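Local structure of sugar fermentation stimulation protein homolog (Pyrococcus furiosus, 4DA2) at residues P9-I14 / C55-G60; R21-V26 / R34-N39; K29-R34 / T63-L68. The protein probably binds DNA, pairing an OB-fold domain with a calcium-binding nuclease-like domain of the PD-(D/E)xK type. The protein carries 1 engineered substitution. All blocks are in the same frame, centred on the assembly; numbering follows the deposited sequence.

Contact 1: P9-I14 / C55-G60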
loop_
_atom_site.group_PDB
_atom_site.type_symbol
_atom_site.label_atom_id
_atom_site.label_comp_id
_atom_site.label_asym_id
_atom_site.label_seq_id
_atom_site.Cartn_x
_atom_site.Cartn_y
_atom_site.Cartn_z
ATOM N N PRO A 9 16.030 3.294 12.594
ATOM C CA PRO A 9 16.919 2.226 12.122
ATOM C C PRO A 9 16.154 1.070 11.468
ATOM O O PRO A 9 14.963 0.882 11.725
ATOM C CB PRO A 9 17.573 1.725 13.415
ATOM C CG PRO A 9 16.577 1.981 14.460
ATOM C CD PRO A 9 15.778 3.191 14.047
ATOM N N LEU A 10 16.858 0.283 10.666
ATOM C CA LEU A 10 16.278 -0.825 9.953
ATOM C C LEU A 10 17.011 -2.084 10.401
ATOM O O LEU A 10 18.236 -2.152 10.306
ATOM C CB LEU A 10 16.400 -0.587 8.438
ATOM C CG LEU A 10 15.459 -1.368 7.530
ATOM C CD1 LEU A 10 14.001 -1.102 7.900
ATOM C CD2 LEU A 10 15.750 -1.032 6.051
ATOM N N PHE A 11 16.276 -3.056 10.940
ATOM C CA PHE A 11 16.887 -4.307 11.418
ATOM C C PHE A 11 16.512 -5.506 10.543
ATOM O O PHE A 11 15.334 -5.834 10.440
ATOM C CB PHE A 11 16.479 -4.592 12.881
ATOM C CG PHE A 11 16.875 -3.510 13.853
ATOM C CD1 PHE A 11 18.201 -3.077 13.940
ATOM C CD2 PHE A 11 15.928 -2.940 14.703
ATOM C CE1 PHE A 11 18.575 -2.077 14.843
ATOM C CE2 PHE A 11 16.295 -1.936 15.609
ATOM C CZ PHE A 11 17.619 -1.508 15.679
ATOM N N PRO A 12 17.510 -6.168 9.913
ATOM C CA PRO A 12 17.189 -7.446 9.269
ATOM C C PRO A 12 16.747 -8.440 10.348
ATOM O O PRO A 12 17.202 -8.354 11.493
ATOM C CB PRO A 12 18.523 -7.888 8.637
ATOM C CG PRO A 12 19.571 -7.103 9.344
ATOM C CD PRO A 12 18.940 -5.823 9.803
ATOM N N CYS A 13 15.843 -9.342 9.987
ATOM C CA CYS A 13 15.326 -10.336 10.914
ATOM C C CYS A 13 14.957 -11.571 10.111
ATOM O O CYS A 13 14.893 -11.514 8.868
ATOM C CB CYS A 13 14.108 -9.777 11.675
ATOM S SG CYS A 13 12.640 -9.505 10.637
ATOM N N ILE A 14 14.770 -12.694 10.802
ATOM C CA ILE A 14 14.261 -13.899 10.178
ATOM C C ILE A 14 12.805 -14.055 10.549
ATOM O O ILE A 14 12.453 -14.055 11.740
ATOM C CB ILE A 14 15.060 -15.180 10.595
ATOM C CG1 ILE A 14 16.556 -14.995 10.303
ATOM C CG2 ILE A 14 14.454 -16.435 9.906
ATOM C CD1 ILE A 14 17.469 -16.006 10.992
ATOM N N CYS A 55 12.684 -4.984 10.143
ATOM C CA CYS A 55 11.877 -4.396 11.208
ATOM C C CYS A 55 12.395 -3.000 11.577
ATOM O O CYS A 55 13.541 -2.682 11.289
ATOM C CB CYS A 55 11.920 -5.272 12.477
ATOM S SG CYS A 55 10.877 -6.712 12.399
ATOM N N THR A 56 11.533 -2.178 12.162
ATOM C CA THR A 56 11.956 -0.931 12.796
ATOM C C THR A 56 11.316 -0.830 14.187
ATOM O O THR A 56 10.239 -1.392 14.405
ATOM C CB THR A 56 11.628 0.305 11.926
ATOM O OG1 THR A 56 12.417 1.414 12.382
ATOM C CG2 THR A 56 10.136 0.665 11.963
ATOM N N PRO A 57 11.990 -0.139 15.149
ATOM C CA PRO A 57 11.428 -0.087 16.501
ATOM C C PRO A 57 10.164 0.741 16.502
ATOM O O PRO A 57 9.969 1.559 15.609
ATOM C CB PRO A 57 12.521 0.620 17.325
ATOM C CG PRO A 57 13.767 0.452 16.539
ATOM C CD PRO A 57 13.326 0.487 15.102
ATOM N N LYS A 58 9.305 0.498 17.484
ATOM C CA LYS A 58 8.097 1.282 17.670
ATOM C C LYS A 58 8.105 1.720 19.129
ATOM O O LYS A 58 8.094 0.872 20.019
ATOM C CB LYS A 58 6.870 0.417 17.376
ATOM C CG LYS A 58 5.550 1.139 17.503
ATOM C CD LYS A 58 4.395 0.163 17.553
ATOM C CE LYS A 58 3.084 0.910 17.447
ATOM N NZ LYS A 58 1.939 0.036 17.788
ATOM N N ALA A 59 8.160 3.031 19.378
ATOM C CA ALA A 59 8.149 3.555 20.753
ATOM C C ALA A 59 6.729 3.561 21.311
ATOM O O ALA A 59 5.928 4.440 20.979
ATOM C CB ALA A 59 8.765 4.955 20.816
ATOM N N GLY A 60 6.423 2.576 22.152
ATOM C CA GLY A 60 5.057 2.372 22.654
ATOM C C GLY A 60 4.101 1.906 21.557
ATOM O O GLY A 60 4.250 2.284 20.394
#
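The hydroxyl OG1 of T56 donates to the carbonyl O of P9 at 2.7 Å, approaching in the carbonyl plane. OG1 stands opposite the backbone N of its own residue (chi1 -162°), and that rotation sends it across to the chain just ahead of strand 11-18. Replacing T56 with a valine would remove this donor and would probably leave the P9 carbonyl without its partner across the contact, so that the lead-in to the strand is held less firmly.

Next to this bond, F11 and C55 pair as an antiparallel hydrogen-bonded couple: F11 N reaches C55 O at 2.8 Å and C55 N returns the bond to F11 O. The carbonyl O of C55 also meets the CA of L10 in a longer CA-H...O contact. Beside the bridge, one side of the P57 ring meets both P9 and F11. Its CD lies 3.6 Å from P9 CG, while its CG meets CE2 of the F11 ring, the two side chains crossing at about a right angle. Further along, C13 and C55 touch sulfur to sulfur at 3.7 Å, too far for a disulfide and plainly van der Waals packing.

This pairing joins two strands of the N-terminal OB domain. Strand 52-57 is flanked by the antiparallel strand 65-72, T56 being bonded through its backbone to I66, while strand 11-18 runs on beside strand 23-28, where C13 packs on V26 and I28.

Contact 2: R21-V26 / R34-N39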
loop_
_atom_site.group_PDB
_atom_site.type_symbol
_atom_site.label_atom_id
_atom_site.label_comp_id
_atom_site.label_asym_id
_atom_site.label_seq_id
_atom_site.Cartn_x
_atom_site.Cartn_y
_atom_site.Cartn_z
ATOM N N ARG A 21 -3.470 -12.025 12.232
ATOM C CA ARG A 21 -3.399 -11.026 11.166
ATOM C C ARG A 21 -2.658 -9.731 11.554
ATOM O O ARG A 21 -2.194 -9.000 10.677
ATOM C CB ARG A 21 -4.790 -10.759 10.568
ATOM C CG ARG A 21 -5.781 -10.057 11.470
ATOM C CD ARG A 21 -7.175 -10.154 10.861
ATOM N NE ARG A 21 -8.190 -9.400 11.587
ATOM C CZ ARG A 21 -8.770 -9.798 12.718
ATOM N NH1 ARG A 21 -8.425 -10.949 13.283
ATOM N NH2 ARG A 21 -9.689 -9.034 13.297
ATOM N N PHE A 22 -2.495 -9.486 12.857
ATOM C CA PHE A 22 -1.852 -8.272 13.362
ATOM C C PHE A 22 -0.415 -8.459 13.846
ATOM O O PHE A 22 0.319 -7.478 13.997
ATOM C CB PHE A 22 -2.638 -7.686 14.555
ATOM C CG PHE A 22 -4.063 -7.406 14.251
ATOM C CD1 PHE A 22 -4.407 -6.350 13.421
ATOM C CD2 PHE A 22 -5.064 -8.229 14.755
ATOM C CE1 PHE A 22 -5.740 -6.085 13.118
ATOM C CE2 PHE A 22 -6.396 -7.973 14.459
ATOM C CZ PHE A 22 -6.729 -6.896 13.635
ATOM N N VAL A 23 -0.019 -9.696 14.114
ATOM C CA VAL A 23 1.261 -9.949 14.785
ATOM C C VAL A 23 2.041 -11.125 14.212
ATOM O O VAL A 23 1.473 -12.165 13.871
ATOM C CB VAL A 23 1.048 -10.121 16.317
ATOM C CG1 VAL A 23 2.268 -10.761 16.983
ATOM C CG2 VAL A 23 0.720 -8.770 16.958
ATOM N N GLY A 24 3.360 -10.959 14.124
ATOM C CA GLY A 24 4.246 -12.062 13.732
ATOM C C GLY A 24 5.368 -12.235 14.732
ATOM O O GLY A 24 5.649 -11.324 15.517
ATOM N N LEU A 25 5.999 -13.405 14.714
ATOM C CA LEU A 25 7.254 -13.615 15.455
ATOM C C LEU A 25 8.427 -13.654 14.484
ATOM O O LEU A 25 8.363 -14.312 13.437
ATOM C CB LEU A 25 7.195 -14.920 16.262
ATOM C CG LEU A 25 6.112 -15.014 17.331
ATOM C CD1 LEU A 25 6.061 -16.391 17.962
ATOM C CD2 LEU A 25 6.331 -13.908 18.409
ATOM N N VAL A 26 9.502 -12.953 14.851
ATOM C CA VAL A 26 10.719 -12.876 14.065
ATOM C C VAL A 26 11.927 -13.100 14.982
ATOM O O VAL A 26 11.846 -12.881 16.197
ATOM C CB VAL A 26 10.874 -11.487 13.346
ATOM C CG1 VAL A 26 9.638 -11.194 12.473
ATOM C CG2 VAL A 26 11.106 -10.384 14.331
ATOM N N ARG A 34 8.223 -10.248 19.152
ATOM C CA ARG A 34 6.898 -9.938 18.600
ATOM C C ARG A 34 6.980 -8.702 17.693
ATOM O O ARG A 34 7.512 -7.672 18.099
ATOM C CB ARG A 34 5.904 -9.723 19.743
ATOM C CG ARG A 34 4.459 -10.000 19.395
ATOM C CD ARG A 34 3.572 -9.855 20.624
ATOM N NE ARG A 34 2.161 -9.980 20.329
ATOM C CZ ARG A 34 1.212 -9.340 20.995
ATOM N NH1 ARG A 34 1.537 -8.496 21.964
ATOM N NH2 ARG A 34 -0.059 -9.510 20.667
ATOM N N ALA A 35 6.474 -8.812 16.457
ATOM C CA ALA A 35 6.544 -7.729 15.488
ATOM C C ALA A 35 5.156 -7.450 14.934
ATOM O O ALA A 35 4.434 -8.368 14.556
ATOM C CB ALA A 35 7.520 -8.101 14.338
ATOM N N LEU A 36 4.777 -6.179 14.914
ATOM C CA LEU A 36 3.494 -5.770 14.388
ATOM C C LEU A 36 3.435 -5.963 12.873
ATOM O O LEU A 36 4.387 -5.681 12.170
ATOM C CB LEU A 36 3.278 -4.287 14.691
ATOM C CG LEU A 36 1.832 -3.837 14.799
ATOM C CD1 LEU A 36 1.192 -4.431 16.050
ATOM C CD2 LEU A 36 1.742 -2.305 14.825
ATOM N N ILE A 37 2.298 -6.442 12.389
ATOM C CA ILE A 37 2.046 -6.545 10.960
ATOM C C ILE A 37 0.840 -5.634 10.662
ATOM O O ILE A 37 -0.248 -5.799 11.235
ATOM C CB ILE A 37 1.738 -8.020 10.542
ATOM C CG1 ILE A 37 2.974 -8.915 10.684
ATOM C CG2 ILE A 37 1.151 -8.067 9.097
ATOM C CD1 ILE A 37 2.652 -10.424 10.704
ATOM N N THR A 38 1.030 -4.648 9.784
ATOM C CA THR A 38 -0.073 -3.786 9.408
ATOM C C THR A 38 -0.330 -4.045 7.920
ATOM O O THR A 38 0.091 -3.292 7.042
ATOM C CB THR A 38 0.259 -2.293 9.691
ATOM O OG1 THR A 38 0.723 -2.178 11.044
ATOM C CG2 THR A 38 -0.958 -1.391 9.506
ATOM N N ASN A 39 -0.976 -5.162 7.649
ATOM C CA ASN A 39 -1.408 -5.533 6.299
ATOM C C ASN A 39 -2.367 -6.722 6.469
ATOM O O ASN A 39 -1.983 -7.759 7.020
ATOM C CB ASN A 39 -0.208 -5.885 5.405
ATOM C CG ASN A 39 -0.557 -5.966 3.904
ATOM O OD1 ASN A 39 -1.557 -6.572 3.521
ATOM N ND2 ASN A 39 0.303 -5.373 3.052
HETATM O O HOH W 1 -2.428 -6.220 9.937
#
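Three backbone hydrogen bonds tie R21-V26 to R34-N39. G24 and A35 form the antiparallel hydrogen-bonded pair, G24 N giving to A35 O and A35 N to G24 O, each at 2.8 Å. The third bond, from I37 N to F22 O, is nearly straight at the hydrogen, but its donor stands well above the carbonyl plane, 48° out of it. Beyond it one water takes over: it donates to R21 O and, at 2.6 Å, to I37 O, and accepts from N39 N. It thereby bridges the diverging chains, whose carbonyls could not bond each other. The N39 side chain turns to other partners, its ND2 giving to I79 O.

These strands, 23-28 and 31-36, make a beta hairpin of the OB domain, and its two faces differ. On the face carrying V23, L25 and R34, the arginine chain passes across the valine at about a right angle. V23 CG1 presses on R34 CG at 3.3 Å, a tight contact, and also touches NE, while CG2 meets the guanidinium end. R34 CG lies anti to the backbone N (chi1 -154°), and the chain stays extended from there to NE, which lays it over V23. L25 CD2 rests on R34 CA.

On the face of A35, G24 has no side chain, and I37 occupies the place: its CD1 lies 3.5 Å from G24 N, packed against the bare backbone of the glycine. V26 CG1 meets A35 CB more loosely, at 4.2 Å.

Within R21-F22, F22 CE2 sits over the centre of one face of the R21 guanidinium.

Contact 3: K29-R34 / T63-L68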
loop_
_atom_site.group_PDB
_atom_site.type_symbol
_atom_site.label_atom_id
_atom_site.label_comp_id
_atom_site.label_asym_id
_atom_site.label_seq_id
_atom_site.Cartn_x
_atom_site.Cartn_y
_atom_site.Cartn_z
ATOM N N LYS A 29 18.832 -11.278 15.842
ATOM C CA LYS A 29 20.024 -11.703 16.580
ATOM C C LYS A 29 19.684 -12.888 17.494
ATOM O O LYS A 29 19.160 -13.906 17.041
ATOM C CB LYS A 29 20.628 -10.538 17.385
ATOM C CG LYS A 29 20.981 -9.290 16.577
ATOM C CD LYS A 29 22.345 -9.410 15.925
ATOM C CE LYS A 29 22.662 -8.204 15.054
ATOM N NZ LYS A 29 22.905 -6.966 15.842
ATOM N N GLU A 30 19.965 -12.766 18.789
ATOM C CA GLU A 30 19.721 -13.891 19.696
ATOM C C GLU A 30 18.233 -14.039 20.033
ATOM O O GLU A 30 17.795 -15.095 20.521
ATOM C CB GLU A 30 20.527 -13.722 20.976
ATOM C CG GLU A 30 22.044 -13.764 20.773
ATOM C CD GLU A 30 22.641 -12.434 20.325
ATOM O OE1 GLU A 30 22.013 -11.371 20.534
ATOM O OE2 GLU A 30 23.754 -12.457 19.763
ATOM N N ARG A 31 17.463 -12.984 19.757
ATOM C CA ARG A 31 16.106 -12.851 20.329
ATOM C C ARG A 31 14.967 -13.271 19.396
ATOM O O ARG A 31 15.029 -13.037 18.194
ATOM C CB ARG A 31 15.878 -11.409 20.810
ATOM C CG ARG A 31 16.778 -11.023 21.966
ATOM C CD ARG A 31 16.571 -9.584 22.421
ATOM N NE ARG A 31 17.312 -8.607 21.643
ATOM C CZ ARG A 31 17.494 -7.341 22.007
ATOM N NH1 ARG A 31 17.004 -6.883 23.154
ATOM N NH2 ARG A 31 18.175 -6.525 21.221
ATOM N N ILE A 32 13.945 -13.923 19.960
ATOM C CA ILE A 32 12.645 -14.037 19.302
ATOM C C ILE A 32 11.766 -12.862 19.729
ATOM O O ILE A 32 11.538 -12.653 20.926
ATOM C CB ILE A 32 11.949 -15.395 19.558
ATOM C CG1 ILE A 32 12.822 -16.549 19.056
ATOM C CG2 ILE A 32 10.575 -15.425 18.862
ATOM C CD1 ILE A 32 12.259 -17.944 19.349
ATOM N N GLU A 33 11.278 -12.080 18.757
ATOM C CA GLU A 33 10.554 -10.862 19.089
ATOM C C GLU A 33 9.184 -10.807 18.430
ATOM O O GLU A 33 9.016 -11.242 17.305
ATOM C CB GLU A 33 11.335 -9.636 18.610
ATOM C CG GLU A 33 12.645 -9.398 19.339
ATOM C CD GLU A 33 12.440 -8.814 20.715
ATOM O OE1 GLU A 33 11.274 -8.531 21.094
ATOM O OE2 GLU A 33 13.437 -8.647 21.430
ATOM N N ARG A 34 8.223 -10.248 19.152
ATOM C CA ARG A 34 6.898 -9.938 18.600
ATOM C C ARG A 34 6.980 -8.702 17.693
ATOM O O ARG A 34 7.512 -7.672 18.099
ATOM C CB ARG A 34 5.904 -9.723 19.743
ATOM C CG ARG A 34 4.459 -10.000 19.395
ATOM C CD ARG A 34 3.572 -9.855 20.624
ATOM N NE ARG A 34 2.161 -9.980 20.329
ATOM C CZ ARG A 34 1.212 -9.340 20.995
ATOM N NH1 ARG A 34 1.537 -8.496 21.964
ATOM N NH2 ARG A 34 -0.059 -9.510 20.667
ATOM N N THR A 63 3.516 -3.439 21.161
ATOM C CA THR A 63 4.622 -4.152 20.510
ATOM C C THR A 63 5.767 -3.167 20.232
ATOM O O THR A 63 5.503 -2.000 19.947
ATOM C CB THR A 63 4.139 -4.875 19.233
ATOM O OG1 THR A 63 3.709 -3.910 18.265
ATOM C CG2 THR A 63 2.961 -5.796 19.564
ATOM N N ARG A 64 7.007 -3.641 20.353
ATOM C CA ARG A 64 8.199 -2.802 20.232
ATOM C C ARG A 64 8.821 -2.802 18.841
ATOM O O ARG A 64 9.773 -2.061 18.596
ATOM C CB ARG A 64 9.283 -3.226 21.234
ATOM C CG ARG A 64 8.814 -3.421 22.673
ATOM C CD ARG A 64 9.882 -3.058 23.727
ATOM N NE ARG A 64 11.289 -3.250 23.337
ATOM C CZ ARG A 64 11.870 -4.420 23.060
ATOM N NH1 ARG A 64 11.176 -5.547 23.073
ATOM N NH2 ARG A 64 13.158 -4.461 22.737
ATOM N N TYR A 65 8.310 -3.652 17.946
ATOM C CA TYR A 65 8.831 -3.692 16.575
ATOM C C TYR A 65 7.721 -3.715 15.557
ATOM O O TYR A 65 6.658 -4.254 15.814
ATOM C CB TYR A 65 9.700 -4.930 16.374
ATOM C CG TYR A 65 10.952 -4.914 17.196
ATOM C CD1 TYR A 65 12.133 -4.367 16.686
ATOM C CD2 TYR A 65 10.960 -5.430 18.491
ATOM C CE1 TYR A 65 13.297 -4.350 17.454
ATOM C CE2 TYR A 65 12.117 -5.415 19.258
ATOM C CZ TYR A 65 13.277 -4.877 18.732
ATOM O OH TYR A 65 14.421 -4.864 19.494
ATOM N N ILE A 66 7.984 -3.110 14.399
ATOM C CA ILE A 66 7.086 -3.211 13.251
ATOM C C ILE A 66 7.818 -3.983 12.151
ATOM O O ILE A 66 8.973 -3.663 11.814
ATOM C CB ILE A 66 6.687 -1.814 12.739
ATOM C CG1 ILE A 66 6.090 -0.976 13.869
ATOM C CG2 ILE A 66 5.671 -1.912 11.602
ATOM C CD1 ILE A 66 6.106 0.477 13.563
ATOM N N LEU A 67 7.169 -5.025 11.622
ATOM C CA LEU A 67 7.714 -5.725 10.454
ATOM C C LEU A 67 7.328 -4.928 9.195
ATOM O O LEU A 67 6.161 -4.950 8.772
ATOM C CB LEU A 67 7.158 -7.150 10.391
ATOM C CG LEU A 67 7.503 -8.060 9.207
ATOM C CD1 LEU A 67 9.027 -8.214 9.077
ATOM C CD2 LEU A 67 6.813 -9.403 9.420
ATOM N N LEU A 68 8.284 -4.195 8.624
ATOM C CA LEU A 68 7.983 -3.268 7.528
ATOM C C LEU A 68 7.901 -3.904 6.160
ATOM O O LEU A 68 7.188 -3.401 5.289
ATOM C CB LEU A 68 9.000 -2.133 7.447
ATOM C CG LEU A 68 9.148 -1.246 8.680
ATOM C CD1 LEU A 68 10.291 -0.335 8.396
ATOM C CD2 LEU A 68 7.841 -0.482 8.958
#
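E33 reaches across to both R64 and Y65. Its OE1 lies 3.6 Å from R64 NH1 in a salt bridge, with the carboxylate and guanidinium planes turned 63° apart, so the two groups do not meet flat. The same carboxylate also leans on the tyrosine ring, CD standing 3.7 Å from Y65 CE2, with the two planes inclined by 48°. The glutamate side chain folds at chi2, which brings its carboxylate round to both neighbours. R64 comes to meet it by bending its own chain at chi2 and chi3.

R31, on the strand of E33, adds a second positive charge: its NE is 3.9 Å from E33 OE2, but that oxygen lies well out of the guanidinium plane, so this long salt bridge rests on charge alone. R31 NH1 and R64 NH2 come within 4.6 Å as both arginines gather round the E33 carboxylate, so the three form a salt-bridge network.

At the other end R34 NH1 meets T63 CG2 at 3.9 Å, the methyl lying over one face of the guanidinium. R34 O stands at the edge of the Y65 ring, near its plane, and 3.9 Å from Y65 CB.

Further out the backbone fixes these positions. E33 pairs with V26, while Y65 and L67 both bond with L36. The Y65 ring also packs on F11 and I28. The segments 31-34 and 65-68 lie at 85° to each other, although the longer strands 31-36 and 65-72 pair in parallel at L36, consistent with the strongly coiled sheet of an OB-fold barrel.

Overall arrangement
All three contacts belong to one curled sheet in the N-terminal part of the chain. Contacts 1 and 3 lie nearest, their centres about 6 Å apart, joined by probable backbone hydrogen bonds from K58 N to R64 O and from I66 N to T56 O, 2.8 Å each. Contacts 2 and 3 have centres about 9 Å apart and share R34 and the strand 31-36, with a further probable bond from E33 N to V26 O at 2.7 Å. Contacts 1 and 2, about 12 Å between centres, touch where C13 packs on V26 and C55 on A35. Toward the nuclease-like domain, contact 2 makes the approach: the side chain of N39 lies about 10 Å from a bound calcium ion.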